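Local coordinates for protein 4-hydroxy-3-methylbut-2-enyl diphosphate reductase (Aquifex aeolicus, PDB 3DNF) that reduces 4-hydroxy-3-methylbut-2-enyl diphosphate to isopentenyl and dimethylallyl diphosphate, the last step of the non-mevalonate isoprenoid pathway, using an iron-sulfur cluster, at residues M1-G11 with I271-C282. Residues are numbered along the deposited sequence; the frame is centred on the assembly and turned at random.
Sequences MVDIIIAEHAG and IEQVKSRIQEIC
I4 and I6 face I271, K275 and Q279 where the chain's first strand, 3-6, an outer strand of a parallel sheet in an open alpha/beta lobe, is covered by its last helix. The two run antiparallel (168°, axes 9.7 Å apart), a worked example of how alternate edge-strand residues pack on a helix: I4 and I6 turn inward, I5 to helix 195-206. The most buried part is the cluster-facing end, where I271 sets CG2 against CD1 of I6 (3.9 Å) and CD1 against CB of A10 (4.1 Å). Farther along, long polar side chains lie over the isoleucines: K275, CG anti to the backbone N (chi1 176°) and extended to CE, crosses I6 at about a right angle, CD of K275 3.7 Å from CD1 of I6. I4 sets CG2 4.2 Å from CG of K275 and crosses Q279 squarely, CD1 of I4 3.6 Å from CG and 3.2 Å from NE2 of Q279. Cut back to an alanine, I4 would lose both, probably uncovering the K275 methylene and freeing the Q279 amide to turn. The terminal end is looser: M1 and V2 are poorly ordered, and one weak hydrogen bond joins M1 N to C282 O (3.4 Å).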
ATOM      1  N   MET B   1      35.806   1.838 -39.011  1.00 70.64           N
ATOM      2  CA  MET B   1      34.647   2.152 -38.117  1.00 70.83           C
ATOM      3  C   MET B   1      35.027   2.231 -36.629  1.00 69.87           C
ATOM      4  O   MET B   1      36.204   2.412 -36.288  1.00 70.06           O
ATOM      5  CB  MET B   1      33.471   1.185 -38.366  1.00 70.83           C
ATOM      6  CG  MET B   1      33.862  -0.217 -38.834  1.00 71.56           C
ATOM      7  SD  MET B   1      33.066  -0.625 -40.418  1.00 72.65           S
ATOM      8  CE  MET B   1      34.218   0.095 -41.601  1.00 72.51           C
ATOM      9  N   VAL B   2      34.022   2.126 -35.758  1.00 68.66           N
ATOM     10  CA  VAL B   2      34.207   2.244 -34.305  1.00 67.09           C
ATOM     11  C   VAL B   2      33.460   1.138 -33.539  1.00 65.74           C
ATOM     12  O   VAL B   2      32.999   0.156 -34.137  1.00 65.67           O
ATOM     13  CB  VAL B   2      33.806   3.664 -33.782  1.00 67.33           C
ATOM     14  CG1 VAL B   2      34.681   4.745 -34.428  1.00 67.49           C
ATOM     15  CG2 VAL B   2      32.317   3.952 -34.013  1.00 67.20           C
ATOM     16  N   ASP B   3      33.346   1.299 -32.220  1.00 63.74           N
ATOM     17  CA  ASP B   3      32.658   0.326 -31.380  1.00 61.80           C
ATOM     18  C   ASP B   3      31.193   0.718 -31.146  1.00 59.79           C
ATOM     19  O   ASP B   3      30.904   1.761 -30.549  1.00 59.74           O
ATOM     20  CB  ASP B   3      33.385   0.176 -30.046  1.00 62.29           C
ATOM     21  CG  ASP B   3      33.402  -1.258 -29.548  1.00 63.85           C
ATOM     22  OD1 ASP B   3      32.438  -2.012 -29.827  1.00 65.95           O
ATOM     23  OD2 ASP B   3      34.389  -1.633 -28.876  1.00 66.04           O
ATOM     24  N   ILE B   4      30.275  -0.125 -31.617  1.00 57.03           N
ATOM     25  CA  ILE B   4      28.837   0.121 -31.443  1.00 54.06           C
ATOM     26  C   ILE B   4      28.272  -0.864 -30.436  1.00 51.50           C
ATOM     27  O   ILE B   4      28.393  -2.072 -30.619  1.00 51.57           O
ATOM     28  CB  ILE B   4      28.040  -0.056 -32.764  1.00 54.42           C
ATOM     29  CG1 ILE B   4      28.891   0.285 -33.996  1.00 54.62           C
ATOM     30  CG2 ILE B   4      26.733   0.740 -32.716  1.00 54.47           C
ATOM     31  CD1 ILE B   4      29.756  -0.879 -34.499  1.00 55.27           C
ATOM     32  N   ILE B   5      27.655  -0.357 -29.378  1.00 48.17           N
ATOM     33  CA  ILE B   5      27.011  -1.239 -28.418  1.00 45.04           C
ATOM     34  C   ILE B   5      25.508  -0.982 -28.349  1.00 42.71           C
ATOM     35  O   ILE B   5      25.056   0.119 -28.029  1.00 42.14           O
ATOM     36  CB  ILE B   5      27.684  -1.206 -27.018  1.00 45.15           C
ATOM     37  CG1 ILE B   5      26.969  -2.154 -26.046  1.00 44.85           C
ATOM     38  CG2 ILE B   5      27.753   0.220 -26.482  1.00 45.87           C
ATOM     39  CD1 ILE B   5      27.804  -2.614 -24.868  1.00 45.31           C
ATOM     40  N   ILE B   6      24.746  -2.013 -28.684  1.00 40.09           N
ATOM     41  CA  ILE B   6      23.295  -1.975 -28.533  1.00 37.68           C
ATOM     42  C   ILE B   6      22.982  -2.316 -27.081  1.00 36.55           C
ATOM     43  O   ILE B   6      23.377  -3.375 -26.588  1.00 36.01           O
ATOM     44  CB  ILE B   6      22.577  -2.941 -29.516  1.00 37.50           C
ATOM     45  CG1 ILE B   6      22.890  -2.542 -30.961  1.00 36.95           C
ATOM     46  CG2 ILE B   6      21.057  -2.941 -29.273  1.00 35.84           C
ATOM     47  CD1 ILE B   6      22.556  -3.597 -31.986  1.00 37.54           C
ATOM     48  N   ALA B   7      22.307  -1.393 -26.401  1.00 35.21           N
ATOM     49  CA  ALA B   7      21.943  -1.559 -24.995  1.00 33.90           C
ATOM     50  C   ALA B   7      21.087  -2.804 -24.793  1.00 33.45           C
ATOM     51  O   ALA B   7      20.236  -3.137 -25.626  1.00 31.86           O
ATOM     52  CB  ALA B   7      21.208  -0.319 -24.480  1.00 33.83           C
ATOM     53  N   GLU B   8      21.332  -3.490 -23.683  1.00 32.64           N
ATOM     54  CA  GLU B   8      20.504  -4.613 -23.310  1.00 32.67           C
ATOM     55  C   GLU B   8      19.048  -4.160 -23.132  1.00 32.08           C
ATOM     56  O   GLU B   8      18.786  -3.086 -22.575  1.00 32.36           O
ATOM     57  CB  GLU B   8      21.025  -5.251 -22.036  1.00 32.62           C
ATOM     58  CG  GLU B   8      20.680  -6.712 -21.942  1.00 34.16           C
ATOM     59  CD  GLU B   8      20.914  -7.282 -20.556  1.00 37.37           C
ATOM     60  OE1 GLU B   8      21.637  -6.639 -19.764  1.00 37.92           O
ATOM     61  OE2 GLU B   8      20.362  -8.371 -20.260  1.00 39.41           O
ATOM     62  N   HIS B   9      18.115  -4.967 -23.638  1.00 31.15           N
ATOM     63  CA  HIS B   9      16.667  -4.669 -23.578  1.00 30.70           C
ATOM     64  C   HIS B   9      16.172  -3.584 -24.555  1.00 30.20           C
ATOM     65  O   HIS B   9      14.991  -3.216 -24.494  1.00 30.77           O
ATOM     66  CB  HIS B   9      16.191  -4.347 -22.148  1.00 30.48           C
ATOM     67  CG  HIS B   9      16.685  -5.310 -21.118  1.00 31.74           C
ATOM     68  ND1 HIS B   9      16.311  -6.637 -21.102  1.00 33.15           N
ATOM     69  CD2 HIS B   9      17.545  -5.147 -20.085  1.00 31.74           C
ATOM     70  CE1 HIS B   9      16.924  -7.248 -20.102  1.00 31.87           C
ATOM     71  NE2 HIS B   9      17.668  -6.364 -19.465  1.00 31.80           N
ATOM     72  N   ALA B  10      17.039  -3.103 -25.461  1.00 29.89           N
ATOM     73  CA  ALA B  10      16.589  -2.195 -26.526  1.00 29.56           C
ATOM     74  C   ALA B  10      15.425  -2.847 -27.299  1.00 30.14           C
ATOM     75  O   ALA B  10      15.495  -4.032 -27.661  1.00 29.90           O
ATOM     76  CB  ALA B  10      17.741  -1.828 -27.479  1.00 29.11           C
ATOM     77  N   GLY B  11      14.339  -2.103 -27.488  1.00 29.68           N
ATOM     78  CA  GLY B  11      13.283  -2.541 -28.391  1.00 29.46           C
ATOM     79  C   GLY B  11      12.217  -3.343 -27.699  1.00 30.52           C
ATOM     80  O   GLY B  11      11.902  -3.089 -26.522  1.00 30.05           O
ATOM     81  N   ILE B 271      16.708  -1.345 -35.502  1.00 30.18           N
ATOM     82  CA  ILE B 271      17.958  -1.179 -34.745  1.00 30.75           C
ATOM     83  C   ILE B 271      19.202  -1.578 -35.560  1.00 31.47           C
ATOM     84  O   ILE B 271      20.243  -0.915 -35.486  1.00 31.17           O
ATOM     85  CB  ILE B 271      17.930  -1.949 -33.397  1.00 30.62           C
ATOM     86  CG1 ILE B 271      16.709  -1.552 -32.558  1.00 30.43           C
ATOM     87  CG2 ILE B 271      19.238  -1.734 -32.603  1.00 30.58           C
ATOM     88  CD1 ILE B 271      16.484  -2.466 -31.333  1.00 30.75           C
ATOM     89  N   GLU B 272      19.090  -2.647 -36.342  1.00 31.97           N
ATOM     90  CA  GLU B 272      20.187  -3.070 -37.230  1.00 32.33           C
ATOM     91  C   GLU B 272      20.424  -2.097 -38.375  1.00 32.41           C
ATOM     92  O   GLU B 272      21.572  -1.877 -38.775  1.00 32.40           O
ATOM     93  CB  GLU B 272      19.952  -4.486 -37.771  1.00 32.43           C
ATOM     94  CG  GLU B 272      19.910  -5.576 -36.688  1.00 34.14           C
ATOM     95  CD  GLU B 272      21.148  -5.576 -35.786  1.00 37.20           C
ATOM     96  OE1 GLU B 272      22.270  -5.530 -36.322  1.00 35.78           O
ATOM     97  OE2 GLU B 272      20.987  -5.613 -34.543  1.00 39.66           O
ATOM     98  N   GLN B 273      19.343  -1.520 -38.899  1.00 32.74           N
ATOM     99  CA  GLN B 273      19.427  -0.492 -39.933  1.00 33.23           C
ATOM    100  C   GLN B 273      20.219   0.705 -39.427  1.00 33.42           C
ATOM    101  O   GLN B 273      21.067   1.243 -40.138  1.00 33.96           O
ATOM    102  CB  GLN B 273      18.035  -0.037 -40.367  1.00 33.27           C
ATOM    103  CG  GLN B 273      17.333  -0.986 -41.321  1.00 33.51           C
ATOM    104  CD  GLN B 273      16.157  -0.353 -42.036  1.00 33.81           C
ATOM    105  OE1 GLN B 273      15.693  -0.875 -43.046  1.00 34.70           O
ATOM    106  NE2 GLN B 273      15.662   0.771 -41.516  1.00 33.72           N
ATOM    107  N   VAL B 274      19.935   1.105 -38.189  1.00 33.73           N
ATOM    108  CA  VAL B 274      20.636   2.202 -37.534  1.00 34.18           C
ATOM    109  C   VAL B 274      22.118   1.861 -37.274  1.00 34.54           C
ATOM    110  O   VAL B 274      23.012   2.656 -37.600  1.00 34.43           O
ATOM    111  CB  VAL B 274      19.899   2.636 -36.243  1.00 33.89           C
ATOM    112  CG1 VAL B 274      20.758   3.602 -35.399  1.00 34.38           C
ATOM    113  CG2 VAL B 274      18.562   3.270 -36.606  1.00 33.84           C
ATOM    114  N   LYS B 275      22.362   0.673 -36.719  1.00 34.80           N
ATOM    115  CA  LYS B 275      23.710   0.196 -36.426  1.00 35.11           C
ATOM    116  C   LYS B 275      24.607   0.189 -37.663  1.00 35.41           C
ATOM    117  O   LYS B 275      25.729   0.689 -37.615  1.00 35.04           O
ATOM    118  CB  LYS B 275      23.673  -1.197 -35.781  1.00 35.08           C
ATOM    119  CG  LYS B 275      25.041  -1.828 -35.526  1.00 35.80           C
ATOM    120  CD  LYS B 275      24.893  -3.155 -34.814  1.00 35.48           C
ATOM    121  CE  LYS B 275      26.238  -3.805 -34.618  1.00 36.39           C
ATOM    122  NZ  LYS B 275      26.263  -4.500 -33.306  1.00 37.46           N
ATOM    123  N   SER B 276      24.126  -0.373 -38.768  1.00 35.59           N
ATOM    124  CA  SER B 276      24.988  -0.468 -39.946  1.00 35.91           C
ATOM    125  C   SER B 276      25.094   0.835 -40.745  1.00 36.19           C
ATOM    126  O   SER B 276      26.005   0.990 -41.560  1.00 35.93           O
ATOM    127  CB  SER B 276      24.631  -1.667 -40.832  1.00 35.85           C
ATOM    128  OG  SER B 276      23.240  -1.830 -40.951  1.00 36.38           O
ATOM    129  N   ARG B 277      24.178   1.773 -40.504  1.00 36.75           N
ATOM    130  CA  ARG B 277      24.325   3.124 -41.058  1.00 37.16           C
ATOM    131  C   ARG B 277      25.391   3.882 -40.270  1.00 37.25           C
ATOM    132  O   ARG B 277      26.180   4.631 -40.852  1.00 37.31           O
ATOM    133  CB  ARG B 277      22.971   3.869 -41.121  1.00 37.28           C
ATOM    134  CG  ARG B 277      23.008   5.395 -41.399  1.00 37.22           C
ATOM    135  CD  ARG B 277      24.138   5.877 -42.320  1.00 39.42           C
ATOM    136  NE  ARG B 277      23.738   6.093 -43.705  1.00 39.59           N
ATOM    137  CZ  ARG B 277      24.348   6.931 -44.538  1.00 40.22           C
ATOM    138  NH1 ARG B 277      25.395   7.647 -44.134  1.00 39.18           N
ATOM    139  NH2 ARG B 277      23.908   7.059 -45.783  1.00 40.80           N
ATOM    140  N   ILE B 278      25.430   3.670 -38.954  1.00 37.35           N
ATOM    141  CA  ILE B 278      26.497   4.238 -38.113  1.00 37.52           C
ATOM    142  C   ILE B 278      27.866   3.691 -38.531  1.00 37.89           C
ATOM    143  O   ILE B 278      28.839   4.446 -38.624  1.00 37.66           O
ATOM    144  CB  ILE B 278      26.219   4.029 -36.599  1.00 37.44           C
ATOM    145  CG1 ILE B 278      25.028   4.893 -36.162  1.00 37.05           C
ATOM    146  CG2 ILE B 278      27.446   4.361 -35.758  1.00 37.13           C
ATOM    147  CD1 ILE B 278      24.462   4.554 -34.801  1.00 36.29           C
ATOM    148  N   GLN B 279      27.925   2.389 -38.815  1.00 38.31           N
ATOM    149  CA  GLN B 279      29.138   1.757 -39.355  1.00 38.76           C
ATOM    150  C   GLN B 279      29.517   2.271 -40.748  1.00 38.73           C
ATOM    151  O   GLN B 279      30.691   2.242 -41.120  1.00 38.73           O
ATOM    152  CB  GLN B 279      28.995   0.232 -39.375  1.00 39.04           C
ATOM    153  CG  GLN B 279      29.257  -0.421 -38.026  1.00 40.01           C
ATOM    154  CD  GLN B 279      28.669  -1.816 -37.914  1.00 41.71           C
ATOM    155  OE1 GLN B 279      27.633  -2.118 -38.507  1.00 43.36           O
ATOM    156  NE2 GLN B 279      29.326  -2.673 -37.139  1.00 42.40           N
ATOM    157  N   GLU B 280      28.517   2.732 -41.500  1.00 38.71           N
ATOM    158  CA  GLU B 280      28.714   3.325 -42.821  1.00 38.62           C
ATOM    159  C   GLU B 280      29.197   4.776 -42.717  1.00 38.51           C
ATOM    160  O   GLU B 280      29.901   5.265 -43.603  1.00 38.43           O
ATOM    161  CB  GLU B 280      27.415   3.263 -43.630  1.00 38.65           C
ATOM    162  CG  GLU B 280      27.601   3.506 -45.117  1.00 39.35           C
ATOM    163  CD  GLU B 280      26.444   4.264 -45.735  1.00 39.92           C
ATOM    164  OE1 GLU B 280      25.353   3.678 -45.881  1.00 39.65           O
ATOM    165  OE2 GLU B 280      26.636   5.449 -46.084  1.00 40.51           O
ATOM    166  N   ILE B 281      28.799   5.454 -41.642  1.00 38.42           N
ATOM    167  CA  ILE B 281      29.284   6.804 -41.333  1.00 38.40           C
ATOM    168  C   ILE B 281      30.752   6.757 -40.879  1.00 38.37           C
ATOM    169  O   ILE B 281      31.554   7.620 -41.255  1.00 38.36           O
ATOM    170  CB  ILE B 281      28.375   7.514 -40.286  1.00 38.45           C
ATOM    171  CG1 ILE B 281      27.032   7.885 -40.922  1.00 38.27           C
ATOM    172  CG2 ILE B 281      29.055   8.763 -39.708  1.00 38.37           C
ATOM    173  CD1 ILE B 281      25.973   8.312 -39.933  1.00 38.53           C
ATOM    174  N   CYS B 282      31.094   5.744 -40.082  1.00 38.30           N
ATOM    175  CA  CYS B 282      32.482   5.489 -39.691  1.00 38.05           C
ATOM    176  C   CYS B 282      33.017   4.304 -40.489  1.00 37.90           C
ATOM    177  O   CYS B 282      34.194   4.250 -40.835  1.00 38.09           O
ATOM    178  CB  CYS B 282      32.582   5.194 -38.190  1.00 38.12           C
ATOM    179  SG  CYS B 282      31.264   5.921 -37.154  1.00 37.74           S
TER